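Acetylxylan esterase / glucomannan deacetylase (PDB 2W9X) removes acetyl groups from plant cell-wall polysaccharides, deacetylating both xylan and glucomannan with a large preference for glucomannan. Local coordinates at residues B[257-260]-B[264-267]; B[319-324]-B[354-359]. All blocks are in the same frame, centred on the assembly; numbering follows the deposited sequence.

Interaction 1 (B[257-260]-B[264-267])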
loop_
_atom_site.group_PDB
_atom_site.type_symbol
_atom_site.label_atom_id
_atom_site.label_comp_id
_atom_site.label_asym_id
_atom_site.label_seq_id
_atom_site.Cartn_x
_atom_site.Cartn_y
_atom_site.Cartn_z
ATOM N N GLU B 257 7.102 33.018 -6.427
ATOM C CA GLU B 257 6.115 31.955 -6.203
ATOM C C GLU B 257 5.405 32.123 -4.858
ATOM O O GLU B 257 5.939 32.759 -3.948
ATOM C CB GLU B 257 6.791 30.595 -6.279
ATOM C CG GLU B 257 7.419 30.297 -7.643
ATOM C CD GLU B 257 7.793 28.831 -7.819
ATOM O OE1 GLU B 257 8.991 28.533 -8.003
ATOM O OE2 GLU B 257 6.888 27.973 -7.793
ATOM N N ARG B 258 4.211 31.545 -4.729
ATOM C CA ARG B 258 3.364 31.841 -3.565
ATOM C C ARG B 258 3.831 31.143 -2.287
ATOM O O ARG B 258 3.587 31.639 -1.190
ATOM C CB ARG B 258 1.883 31.572 -3.856
ATOM C CG ARG B 258 1.541 30.126 -4.189
ATOM C CD ARG B 258 0.073 30.030 -4.532
ATOM N NE ARG B 258 -0.368 28.645 -4.677
ATOM C CZ ARG B 258 -0.985 27.942 -3.725
ATOM N NH1 ARG B 258 -1.366 26.687 -3.973
ATOM N NH2 ARG B 258 -1.248 28.497 -2.533
ATOM N N TRP B 259 4.528 30.016 -2.433
ATOM C CA TRP B 259 5.177 29.358 -1.296
ATOM C C TRP B 259 6.515 30.032 -1.047
ATOM O O TRP B 259 7.335 30.138 -1.965
ATOM C CB TRP B 259 5.389 27.875 -1.590
ATOM C CG TRP B 259 4.198 27.244 -2.242
ATOM C CD1 TRP B 259 3.137 26.647 -1.613
ATOM C CD2 TRP B 259 3.933 27.157 -3.647
ATOM N NE1 TRP B 259 2.238 26.185 -2.539
ATOM C CE2 TRP B 259 2.693 26.494 -3.795
ATOM C CE3 TRP B 259 4.615 27.597 -4.801
ATOM C CZ2 TRP B 259 2.121 26.246 -5.045
ATOM C CZ3 TRP B 259 4.051 27.340 -6.046
ATOM C CH2 TRP B 259 2.816 26.663 -6.156
ATOM N N LYS B 260 6.727 30.491 0.186
ATOM C CA LYS B 260 7.937 31.234 0.544
ATOM C C LYS B 260 8.999 30.399 1.259
ATOM O O LYS B 260 10.129 30.859 1.463
ATOM C CB LYS B 260 7.576 32.473 1.383
ATOM C CG LYS B 260 6.656 33.450 0.672
ATOM C CD LYS B 260 7.235 33.866 -0.679
ATOM C CE LYS B 260 6.310 34.808 -1.427
ATOM N NZ LYS B 260 6.854 35.058 -2.788
ATOM N N ALA B 264 6.366 25.216 3.457
ATOM C CA ALA B 264 5.067 25.695 2.959
ATOM C C ALA B 264 4.572 24.895 1.766
ATOM O O ALA B 264 3.384 24.566 1.679
ATOM C CB ALA B 264 5.115 27.188 2.611
ATOM N N LEU B 265 5.489 24.605 0.843
ATOM C CA LEU B 265 5.192 23.819 -0.333
ATOM C C LEU B 265 4.781 22.390 0.052
ATOM O O LEU B 265 3.774 21.873 -0.451
ATOM C CB LEU B 265 6.403 23.826 -1.282
ATOM C CG LEU B 265 6.306 23.039 -2.609
ATOM C CD1 LEU B 265 5.181 23.560 -3.511
ATOM C CD2 LEU B 265 7.640 23.048 -3.362
ATOM N N HIS B 266 5.564 21.753 0.928
ATOM C CA HIS B 266 5.225 20.418 1.458
ATOM C C HIS B 266 3.836 20.376 2.056
ATOM O O HIS B 266 3.051 19.476 1.745
ATOM C CB HIS B 266 6.215 19.942 2.536
ATOM C CG HIS B 266 7.621 19.763 2.044
ATOM N ND1 HIS B 266 8.711 19.818 2.885
ATOM C CD2 HIS B 266 8.113 19.536 0.802
ATOM C CE1 HIS B 266 9.816 19.642 2.180
ATOM N NE2 HIS B 266 9.479 19.459 0.916
ATOM N N ALA B 267 3.543 21.343 2.926
ATOM C CA ALA B 267 2.261 21.406 3.614
ATOM C C ALA B 267 1.106 21.526 2.606
ATOM O O ALA B 267 0.114 20.801 2.681
ATOM C CB ALA B 267 2.253 22.575 4.599
#

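Interaction 2 (B[319-324]-B[354-359])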
loop_
_atom_site.group_PDB
_atom_site.type_symbol
_atom_site.label_atom_id
_atom_site.label_comp_id
_atom_site.label_asym_id
_atom_site.label_seq_id
_atom_site.Cartn_x
_atom_site.Cartn_y
_atom_site.Cartn_z
ATOM N N GLN B 319 -8.020 2.443 1.594
ATOM C CA GLN B 319 -7.737 1.780 0.300
ATOM C C GLN B 319 -6.762 2.588 -0.566
ATOM O O GLN B 319 -7.050 2.973 -1.694
ATOM C CB GLN B 319 -9.035 1.393 -0.450
ATOM C CG GLN B 319 -9.985 2.554 -0.818
ATOM C CD GLN B 319 -11.003 2.862 0.263
ATOM O OE1 GLN B 319 -10.652 3.306 1.357
ATOM N NE2 GLN B 319 -12.285 2.641 -0.044
ATOM N N VAL B 320 -5.595 2.851 0.001
ATOM C CA VAL B 320 -4.582 3.628 -0.676
ATOM C C VAL B 320 -3.205 3.022 -0.366
ATOM O O VAL B 320 -2.934 2.570 0.758
ATOM C CB VAL B 320 -4.722 5.165 -0.355
ATOM C CG1 VAL B 320 -4.656 5.431 1.142
ATOM C CG2 VAL B 320 -3.709 6.027 -1.151
ATOM N N GLU B 321 -2.364 2.959 -1.389
ATOM C CA GLU B 321 -1.000 2.494 -1.208
ATOM C C GLU B 321 0.002 3.297 -2.052
ATOM O O GLU B 321 -0.378 3.998 -3.000
ATOM C CB GLU B 321 -0.894 0.976 -1.449
ATOM C CG GLU B 321 -1.435 0.497 -2.780
ATOM C CD GLU B 321 -1.816 -1.006 -2.810
ATOM O OE1 GLU B 321 -1.352 -1.819 -1.963
ATOM O OE2 GLU B 321 -2.578 -1.370 -3.730
ATOM N N GLN B 322 1.277 3.209 -1.693
ATOM C CA GLN B 322 2.326 3.913 -2.408
ATOM C C GLN B 322 3.164 2.937 -3.223
ATOM O O GLN B 322 3.430 1.811 -2.771
ATOM C CB GLN B 322 3.211 4.663 -1.404
ATOM C CG GLN B 322 4.439 5.386 -1.993
ATOM C CD GLN B 322 5.160 6.224 -0.961
ATOM O OE1 GLN B 322 5.149 5.894 0.228
ATOM N NE2 GLN B 322 5.802 7.317 -1.405
ATOM N N ILE B 323 3.554 3.368 -4.424
ATOM C CA ILE B 323 4.591 2.696 -5.225
ATOM C C ILE B 323 5.694 3.712 -5.499
ATOM O O ILE B 323 5.421 4.864 -5.914
ATOM C CB ILE B 323 4.040 2.084 -6.548
ATOM C CG1 ILE B 323 3.129 0.876 -6.244
ATOM C CG2 ILE B 323 5.197 1.691 -7.506
ATOM C CD1 ILE B 323 2.497 0.237 -7.501
ATOM N N VAL B 324 6.927 3.317 -5.183
ATOM C CA VAL B 324 8.113 4.111 -5.530
ATOM C C VAL B 324 8.898 3.348 -6.587
ATOM O O VAL B 324 9.355 2.211 -6.339
ATOM C CB VAL B 324 9.011 4.385 -4.314
ATOM C CG1 VAL B 324 10.221 5.195 -4.734
ATOM C CG2 VAL B 324 8.210 5.084 -3.212
ATOM N N GLN B 354 -2.037 -8.025 -9.846
ATOM C CA GLN B 354 -2.254 -9.466 -9.873
ATOM C C GLN B 354 -2.324 -10.076 -8.482
ATOM O O GLN B 354 -2.951 -11.109 -8.302
ATOM C CB GLN B 354 -1.150 -10.172 -10.681
ATOM C CG GLN B 354 -1.386 -10.149 -12.197
ATOM C CD GLN B 354 -0.217 -10.723 -13.013
ATOM O OE1 GLN B 354 0.866 -11.004 -12.482
ATOM N NE2 GLN B 354 -0.433 -10.876 -14.312
ATOM N N GLN B 355 -1.677 -9.449 -7.504
ATOM C CA GLN B 355 -1.604 -10.021 -6.166
ATOM C C GLN B 355 -2.783 -9.606 -5.288
ATOM O O GLN B 355 -2.871 -10.024 -4.142
ATOM C CB GLN B 355 -0.265 -9.683 -5.477
ATOM C CG GLN B 355 1.008 -10.282 -6.143
ATOM C CD GLN B 355 0.861 -11.752 -6.554
ATOM O OE1 GLN B 355 0.648 -12.057 -7.730
ATOM N NE2 GLN B 355 0.976 -12.666 -5.584
ATOM N N LYS B 356 -3.691 -8.807 -5.841
ATOM C CA LYS B 356 -4.776 -8.207 -5.066
ATOM C C LYS B 356 -6.104 -8.902 -5.357
ATOM O O LYS B 356 -6.743 -8.636 -6.376
ATOM C CB LYS B 356 -4.871 -6.692 -5.333
ATOM C CG LYS B 356 -3.641 -5.884 -4.864
ATOM C CD LYS B 356 -3.872 -4.367 -4.927
ATOM C CE LYS B 356 -4.781 -3.841 -3.782
ATOM N NZ LYS B 356 -4.231 -4.012 -2.404
ATOM N N LYS B 357 -6.501 -9.803 -4.463
ATOM C CA LYS B 357 -7.758 -10.547 -4.609
ATOM C C LYS B 357 -8.965 -9.624 -4.661
ATOM O O LYS B 357 -9.173 -8.809 -3.755
ATOM C CB LYS B 357 -7.926 -11.580 -3.487
ATOM C CG LYS B 357 -7.428 -12.962 -3.862
ATOM C CD LYS B 357 -6.680 -13.641 -2.721
ATOM C CE LYS B 357 -7.489 -14.737 -2.069
ATOM N NZ LYS B 357 -6.555 -15.620 -1.299
ATOM N N GLY B 358 -9.731 -9.744 -5.745
ATOM C CA GLY B 358 -11.009 -9.048 -5.899
ATOM C C GLY B 358 -10.909 -7.551 -6.118
ATOM O O GLY B 358 -11.871 -6.813 -5.870
ATOM N N ILE B 359 -9.753 -7.101 -6.605
ATOM C CA ILE B 359 -9.549 -5.686 -6.904
ATOM C C ILE B 359 -10.482 -5.172 -8.003
ATOM O O ILE B 359 -10.756 -3.980 -8.067
ATOM C CB ILE B 359 -8.061 -5.355 -7.224
ATOM C CG1 ILE B 359 -7.845 -3.842 -7.137
ATOM C CG2 ILE B 359 -7.638 -5.914 -8.588
ATOM C CD1 ILE B 359 -6.459 -3.429 -6.805
HETATM O O HOH W 1 -1.305 -4.820 -2.164
#

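Interaction 1 (B[257-260]-B[264-267])
Trp259 lays its indole against the first turn of helix 262-283, and Leu265 takes most of that contact. At the base of the tryptophan, CB sits 4.3 Å from CB of Ala264 and at similar range from the backbone N and CB of Leu265. With CG anti to the carbonyl carbon (chi1 -43°), the indole turns one face to Leu265. CG then faces CA and CD1 of Leu265. The next atom, CD1 of the indole, runs closest to the backbone, 3.7 Å from CA of Leu265 and 3.9 Å from O of Ala264, the latter approaching obliquely. At the ring fusion, CD2 and CE2 both meet the CD1 methyl of Leu265. That methyl lies over the centre of the five-membered ring in a CH-pi contact, only 10° off the normal, with CD1 of Leu265 3.8 Å from CD2 of Trp259.

This belongs to the GDSL-like (SGNH hydrolase) part of the chain, where the loop after helix 246-249 folds back on the start of the following helix; Leu265 is about 10 Å, side chain to side chain, from Asn247, a probable transition-state stabiliser. The opposite face of the indole is covered by CG of Arg258, so the ring is held between that methylene and the leucine methyl. Its NE1 reaches Asp268, one helical turn beyond Ala264, and the same carboxylate oxygen also forms a salt bridge with Arg258. Behind the tryptophan, Lys260 curls back along the loop, placing NZ 2.7 Å from O of Glu257.

Interaction 2 (B[319-324]-B[354-359])
OE2 of Glu321 is the atom on which this contact turns: Lys356 forms a salt bridge to it, NZ to OE2 3.4 Å, while NE2 of His352, on helix 339-354, hydrogen-bonds to the same oxygen. Glu321 stands on strand 320-325, an outermost strand of the five-stranded parallel sheet in the alpha/beta SGNH hydrolase fold, and Lys356 lies just past the C-terminal end of helix 339-354. The salt bridge therefore ties the edge of the sheet to the chain leaving that helix.

The two side chains approach from opposite directions. Glu321 has CG between its backbone N and carbonyl carbon (chi1 54°) and runs extended from there, bringing the carboxylate out from the strand. Lys356 is bent at both chi3 and chi4, near 75° and 63°, so it curls at its end and brings more than the ammonium up to the carboxylate. CE is 3.3 Å from OE2 of Glu321, slightly nearer than NZ, and CD follows at 3.5 Å. The lysine methylenes thus pack against the same oxygen that the ammonium pairs with, and the ion pair is on the long side. The nearby positive charge would probably favour the ionised carboxylate.

Behind Lys356 the chain makes a type II beta turn through to Ile359, with Gly358 at positive phi; the bond closing it, from N of Ile359 to O of Lys356, is weak. The second subunit is close by, its own Glu321 packing against this one. A water completes the polar link, accepting from NZ of Lys356 at 3.0 Å and donating to OE1 of Glu321, also at 3.0 Å.

In the fold
Interaction 1 closes before interaction 2 opens along the chain, and the two do not touch: their centres are 31 Å apart, their nearest atoms about 13 Å. Both lie around the parallel sheet of the hydrolase domain. Residues 257-267 sit far out, where a loop joins helix 262-283. That helix leads into strand 288-294, the direct neighbour of strand 320-325, on which interaction 2 begins. Helix 339-354 then carries the chain to the second half of interaction 2. One contact thus joins a loop to the start of a helix, with Leu265 about 10 Å between side chains from Asn247, whereas the other ties the sheet edge to the C-terminal tail, beside the second subunit.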